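Local coordinates for protein malate dehydrogenase (Entamoeba histolytica, PDB 3I0P) that probably catalyses the reversible, NAD-dependent oxidation of malate to oxaloacetate as a member of the malate/L-lactate dehydrogenase family, at residues Ala167-Cys179 against Phe300-Arg312. Sequence-based numbering, arbitrary orientation.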
# COMPACT_ATOMS: atom_id res chain seq x y z
N ALA A 167 0.14 -2.81 -7.73
CA ALA A 167 0.27 -4.27 -7.82
C ALA A 167 1.51 -4.72 -7.07
O ALA A 167 2.53 -4.04 -7.10
CB ALA A 167 0.32 -4.72 -9.25
N ILE A 168 1.39 -5.85 -6.38
CA ILE A 168 2.47 -6.43 -5.59
C ILE A 168 2.55 -7.92 -5.89
O ILE A 168 1.60 -8.67 -5.61
CB ILE A 168 2.23 -6.26 -4.07
CG1 ILE A 168 2.04 -4.79 -3.71
CG2 ILE A 168 3.39 -6.87 -3.26
CD1 ILE A 168 1.17 -4.59 -2.50
N GLY A 169 3.67 -8.35 -6.47
CA GLY A 169 3.89 -9.76 -6.81
C GLY A 169 4.95 -10.38 -5.91
O GLY A 169 6.05 -9.85 -5.78
N ILE A 170 4.61 -11.49 -5.27
CA ILE A 170 5.52 -12.13 -4.32
C ILE A 170 5.63 -13.62 -4.61
O ILE A 170 4.60 -14.31 -4.70
CB ILE A 170 5.06 -11.90 -2.85
CG1 ILE A 170 5.19 -10.41 -2.48
CG2 ILE A 170 5.85 -12.80 -1.88
CD1 ILE A 170 4.40 -9.99 -1.27
N PRO A 171 6.87 -14.14 -4.76
CA PRO A 171 7.06 -15.57 -5.00
C PRO A 171 6.37 -16.44 -3.94
O PRO A 171 6.32 -16.08 -2.76
CB PRO A 171 8.57 -15.74 -4.94
CG PRO A 171 9.11 -14.42 -5.33
CD PRO A 171 8.15 -13.41 -4.77
N SER A 172 5.83 -17.58 -4.39
CA SER A 172 5.04 -18.47 -3.54
C SER A 172 5.46 -19.91 -3.82
O SER A 172 6.07 -20.19 -4.86
CB SER A 172 3.56 -18.29 -3.86
OG SER A 172 2.74 -19.10 -3.04
N ASP A 173 5.17 -20.83 -2.89
CA ASP A 173 5.49 -22.24 -3.14
C ASP A 173 4.27 -22.97 -3.69
O ASP A 173 4.28 -24.18 -3.85
CB ASP A 173 6.08 -22.95 -1.91
CG ASP A 173 5.03 -23.30 -0.85
OD1 ASP A 173 3.90 -22.76 -0.87
OD2 ASP A 173 5.36 -24.11 0.05
N GLU A 174 3.23 -22.20 -3.95
CA GLU A 174 2.02 -22.71 -4.56
C GLU A 174 2.11 -22.63 -6.09
O GLU A 174 3.16 -22.25 -6.62
CB GLU A 174 0.82 -21.92 -4.03
CG GLU A 174 0.79 -21.84 -2.53
CD GLU A 174 -0.46 -21.18 -2.01
OE1 GLU A 174 -0.65 -19.97 -2.29
OE2 GLU A 174 -1.24 -21.87 -1.30
N ALA A 175 1.03 -22.99 -6.78
CA ALA A 175 1.02 -23.07 -8.25
C ALA A 175 0.96 -21.69 -8.91
O ALA A 175 1.15 -21.55 -10.11
CB ALA A 175 -0.13 -23.94 -8.72
N PHE A 176 0.65 -20.68 -8.10
CA PHE A 176 0.57 -19.28 -8.52
C PHE A 176 1.24 -18.43 -7.45
O PHE A 176 1.18 -18.79 -6.27
CB PHE A 176 -0.90 -18.86 -8.66
CG PHE A 176 -1.73 -19.15 -7.43
CD1 PHE A 176 -1.97 -18.16 -6.49
CD2 PHE A 176 -2.25 -20.44 -7.21
CE1 PHE A 176 -2.73 -18.44 -5.35
CE2 PHE A 176 -3.00 -20.71 -6.09
CZ PHE A 176 -3.24 -19.72 -5.16
N PRO A 177 1.86 -17.30 -7.83
CA PRO A 177 2.43 -16.40 -6.82
C PRO A 177 1.34 -15.60 -6.11
O PRO A 177 0.20 -15.53 -6.59
CB PRO A 177 3.29 -15.45 -7.65
CG PRO A 177 2.66 -15.45 -8.99
CD PRO A 177 2.18 -16.85 -9.20
N TYR A 178 1.69 -15.01 -4.97
CA TYR A 178 0.86 -13.99 -4.38
C TYR A 178 0.88 -12.83 -5.36
O TYR A 178 1.95 -12.42 -5.83
CB TYR A 178 1.43 -13.56 -3.03
CG TYR A 178 0.87 -12.26 -2.46
CD1 TYR A 178 -0.04 -12.29 -1.41
CD2 TYR A 178 1.28 -11.02 -2.94
CE1 TYR A 178 -0.54 -11.10 -0.87
CE2 TYR A 178 0.78 -9.84 -2.42
CZ TYR A 178 -0.12 -9.88 -1.38
OH TYR A 178 -0.62 -8.71 -0.86
N CYS A 179 -0.29 -12.30 -5.69
CA CYS A 179 -0.35 -11.14 -6.55
C CYS A 179 -1.53 -10.27 -6.21
O CYS A 179 -2.65 -10.52 -6.67
CB CYS A 179 -0.43 -11.53 -8.02
SG CYS A 179 -0.24 -10.10 -9.11
N PHE A 300 11.84 -19.12 1.62
CA PHE A 300 10.93 -17.96 1.55
C PHE A 300 9.59 -18.30 0.89
O PHE A 300 8.53 -17.94 1.42
CB PHE A 300 11.60 -16.81 0.80
CG PHE A 300 10.66 -15.67 0.46
CD1 PHE A 300 10.59 -14.54 1.27
CD2 PHE A 300 9.87 -15.72 -0.69
CE1 PHE A 300 9.73 -13.48 0.96
CE2 PHE A 300 9.00 -14.67 -1.00
CZ PHE A 300 8.94 -13.55 -0.18
N LYS A 301 9.64 -18.97 -0.27
CA LYS A 301 8.40 -19.44 -0.92
C LYS A 301 7.53 -20.26 0.03
O LYS A 301 6.31 -20.10 0.04
CB LYS A 301 8.69 -20.27 -2.16
CG LYS A 301 9.23 -19.50 -3.35
CD LYS A 301 9.37 -20.45 -4.51
CE LYS A 301 10.17 -19.84 -5.62
NZ LYS A 301 9.99 -20.65 -6.86
N LYS A 302 8.18 -21.11 0.82
CA LYS A 302 7.53 -21.96 1.81
C LYS A 302 6.81 -21.12 2.88
O LYS A 302 5.66 -21.38 3.24
CB LYS A 302 8.58 -22.90 2.42
CG LYS A 302 8.24 -23.51 3.77
CD LYS A 302 8.05 -25.02 3.69
CE LYS A 302 7.97 -25.64 5.10
NZ LYS A 302 6.74 -25.21 5.86
N ASN A 303 7.50 -20.09 3.37
CA ASN A 303 6.95 -19.21 4.39
C ASN A 303 5.68 -18.48 3.89
O ASN A 303 4.67 -18.42 4.60
CB ASN A 303 8.04 -18.24 4.85
CG ASN A 303 7.79 -17.65 6.23
OD1 ASN A 303 8.71 -17.14 6.87
ND2 ASN A 303 6.54 -17.68 6.70
N VAL A 304 5.73 -17.95 2.66
CA VAL A 304 4.59 -17.28 2.03
C VAL A 304 3.40 -18.23 1.90
O VAL A 304 2.26 -17.89 2.27
CB VAL A 304 4.98 -16.67 0.65
CG1 VAL A 304 3.75 -16.28 -0.17
CG2 VAL A 304 5.92 -15.48 0.84
N GLY A 305 3.67 -19.43 1.38
CA GLY A 305 2.67 -20.50 1.31
C GLY A 305 2.06 -20.81 2.67
O GLY A 305 0.84 -20.89 2.80
N ASP A 306 2.91 -20.97 3.68
CA ASP A 306 2.44 -21.18 5.05
C ASP A 306 1.48 -20.08 5.51
O ASP A 306 0.48 -20.38 6.17
CB ASP A 306 3.61 -21.29 6.03
CG ASP A 306 4.28 -22.65 6.01
OD1 ASP A 306 3.65 -23.63 5.55
OD2 ASP A 306 5.44 -22.74 6.47
N ILE A 307 1.79 -18.83 5.17
CA ILE A 307 0.90 -17.71 5.51
C ILE A 307 -0.46 -17.89 4.81
O ILE A 307 -1.50 -17.85 5.46
CB ILE A 307 1.57 -16.31 5.23
CG1 ILE A 307 2.53 -15.94 6.37
CG2 ILE A 307 0.53 -15.19 5.06
CD1 ILE A 307 3.69 -15.05 5.95
N ASN A 308 -0.42 -18.13 3.50
CA ASN A 308 -1.62 -18.39 2.70
C ASN A 308 -2.43 -19.57 3.21
O ASN A 308 -3.66 -19.48 3.36
CB ASN A 308 -1.24 -18.62 1.23
CG ASN A 308 -0.87 -17.33 0.51
OD1 ASN A 308 -1.18 -16.24 0.97
ND2 ASN A 308 -0.20 -17.45 -0.63
N ARG A 309 -1.75 -20.68 3.50
CA ARG A 309 -2.42 -21.88 3.98
C ARG A 309 -3.09 -21.67 5.33
O ARG A 309 -4.21 -22.13 5.55
CB ARG A 309 -1.48 -23.06 4.03
CG ARG A 309 -1.15 -23.58 2.65
CD ARG A 309 -0.16 -24.70 2.71
NE ARG A 309 0.85 -24.52 1.68
CZ ARG A 309 2.11 -24.18 1.93
NH1 ARG A 309 2.52 -24.00 3.17
NH2 ARG A 309 2.96 -24.03 0.93
N THR A 310 -2.40 -20.95 6.22
CA THR A 310 -2.95 -20.59 7.53
C THR A 310 -4.18 -19.73 7.35
O THR A 310 -5.21 -19.98 7.99
CB THR A 310 -1.91 -19.85 8.38
OG1 THR A 310 -0.77 -20.69 8.55
CG2 THR A 310 -2.47 -19.50 9.76
N LEU A 311 -4.08 -18.73 6.48
CA LEU A 311 -5.17 -17.80 6.23
C LEU A 311 -6.43 -18.53 5.76
O LEU A 311 -7.51 -18.34 6.33
CB LEU A 311 -4.75 -16.71 5.24
CG LEU A 311 -3.82 -15.59 5.73
CD1 LEU A 311 -3.37 -14.73 4.55
CD2 LEU A 311 -4.46 -14.72 6.82
N ARG A 312 -6.27 -19.39 4.75
CA ARG A 312 -7.39 -20.15 4.18
C ARG A 312 -8.01 -21.16 5.15
O ARG A 312 -9.19 -21.51 5.02
CB ARG A 312 -6.96 -20.85 2.89
CG ARG A 312 -6.77 -19.89 1.74
CD ARG A 312 -6.54 -20.63 0.46
NE ARG A 312 -5.12 -20.90 0.24
CZ ARG A 312 -4.36 -20.25 -0.64
NH1 ARG A 312 -3.09 -20.58 -0.78
NH2 ARG A 312 -4.86 -19.28 -1.38
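E174 extends from the loop joining antiparallel strands 166-170 and 178-182, at one edge of the seven-stranded sheet, and brings its carboxylate between N308 and R312 on helix 297-312. Its OE1 accepts a hydrogen bond from N308 ND2 (3.1 Å, N-H...O angle 143°), with the amide nitrogen lying above the carboxylate plane. R312 approaches E174 from the opposite direction, bent at chi3 to present the edge of its guanidinium; the E174 carboxylate and R312 guanidinium are nearly coplanar, 27° apart. The model places R312 NH1 and E174 OE2 in a salt bridge, although their spacing is implausibly short and the exact positions are doubtful. R312 NH2 also pairs with E328 and lies near the edge of the F176 ring, 4.1 Å from F176 CZ.

One helical turn back, R309 turns the edge of its guanidinium to D173, whose carboxylate is twisted 53° from that plane. This salt bridge is likewise modelled too tightly, but R309 NH1 also meets D306 OD1 at 2.7 Å, and D306 OD2 is in turn salt-bridged to K302 NZ, completing a D173-R309-D306-K302 network. The loop itself is bent by an ST turn, S172 OG accepting from E174 N at 3.3 Å.

Toward the strand end, the contact becomes apolar. I170 CG2, anti to its own nitrogen, meets F300 CZ at 3.6 Å near the ring plane and V304 CG2 at 3.8 Å. The second subunit packs on F300 and I307, while C179, on the strand leaving the loop, belongs to the NAD pocket. The loop is thus fastened to the helix by apolar packing at the strand end and by charged pairs, where acidic loop residues and helix arginines probably offset one another's charge.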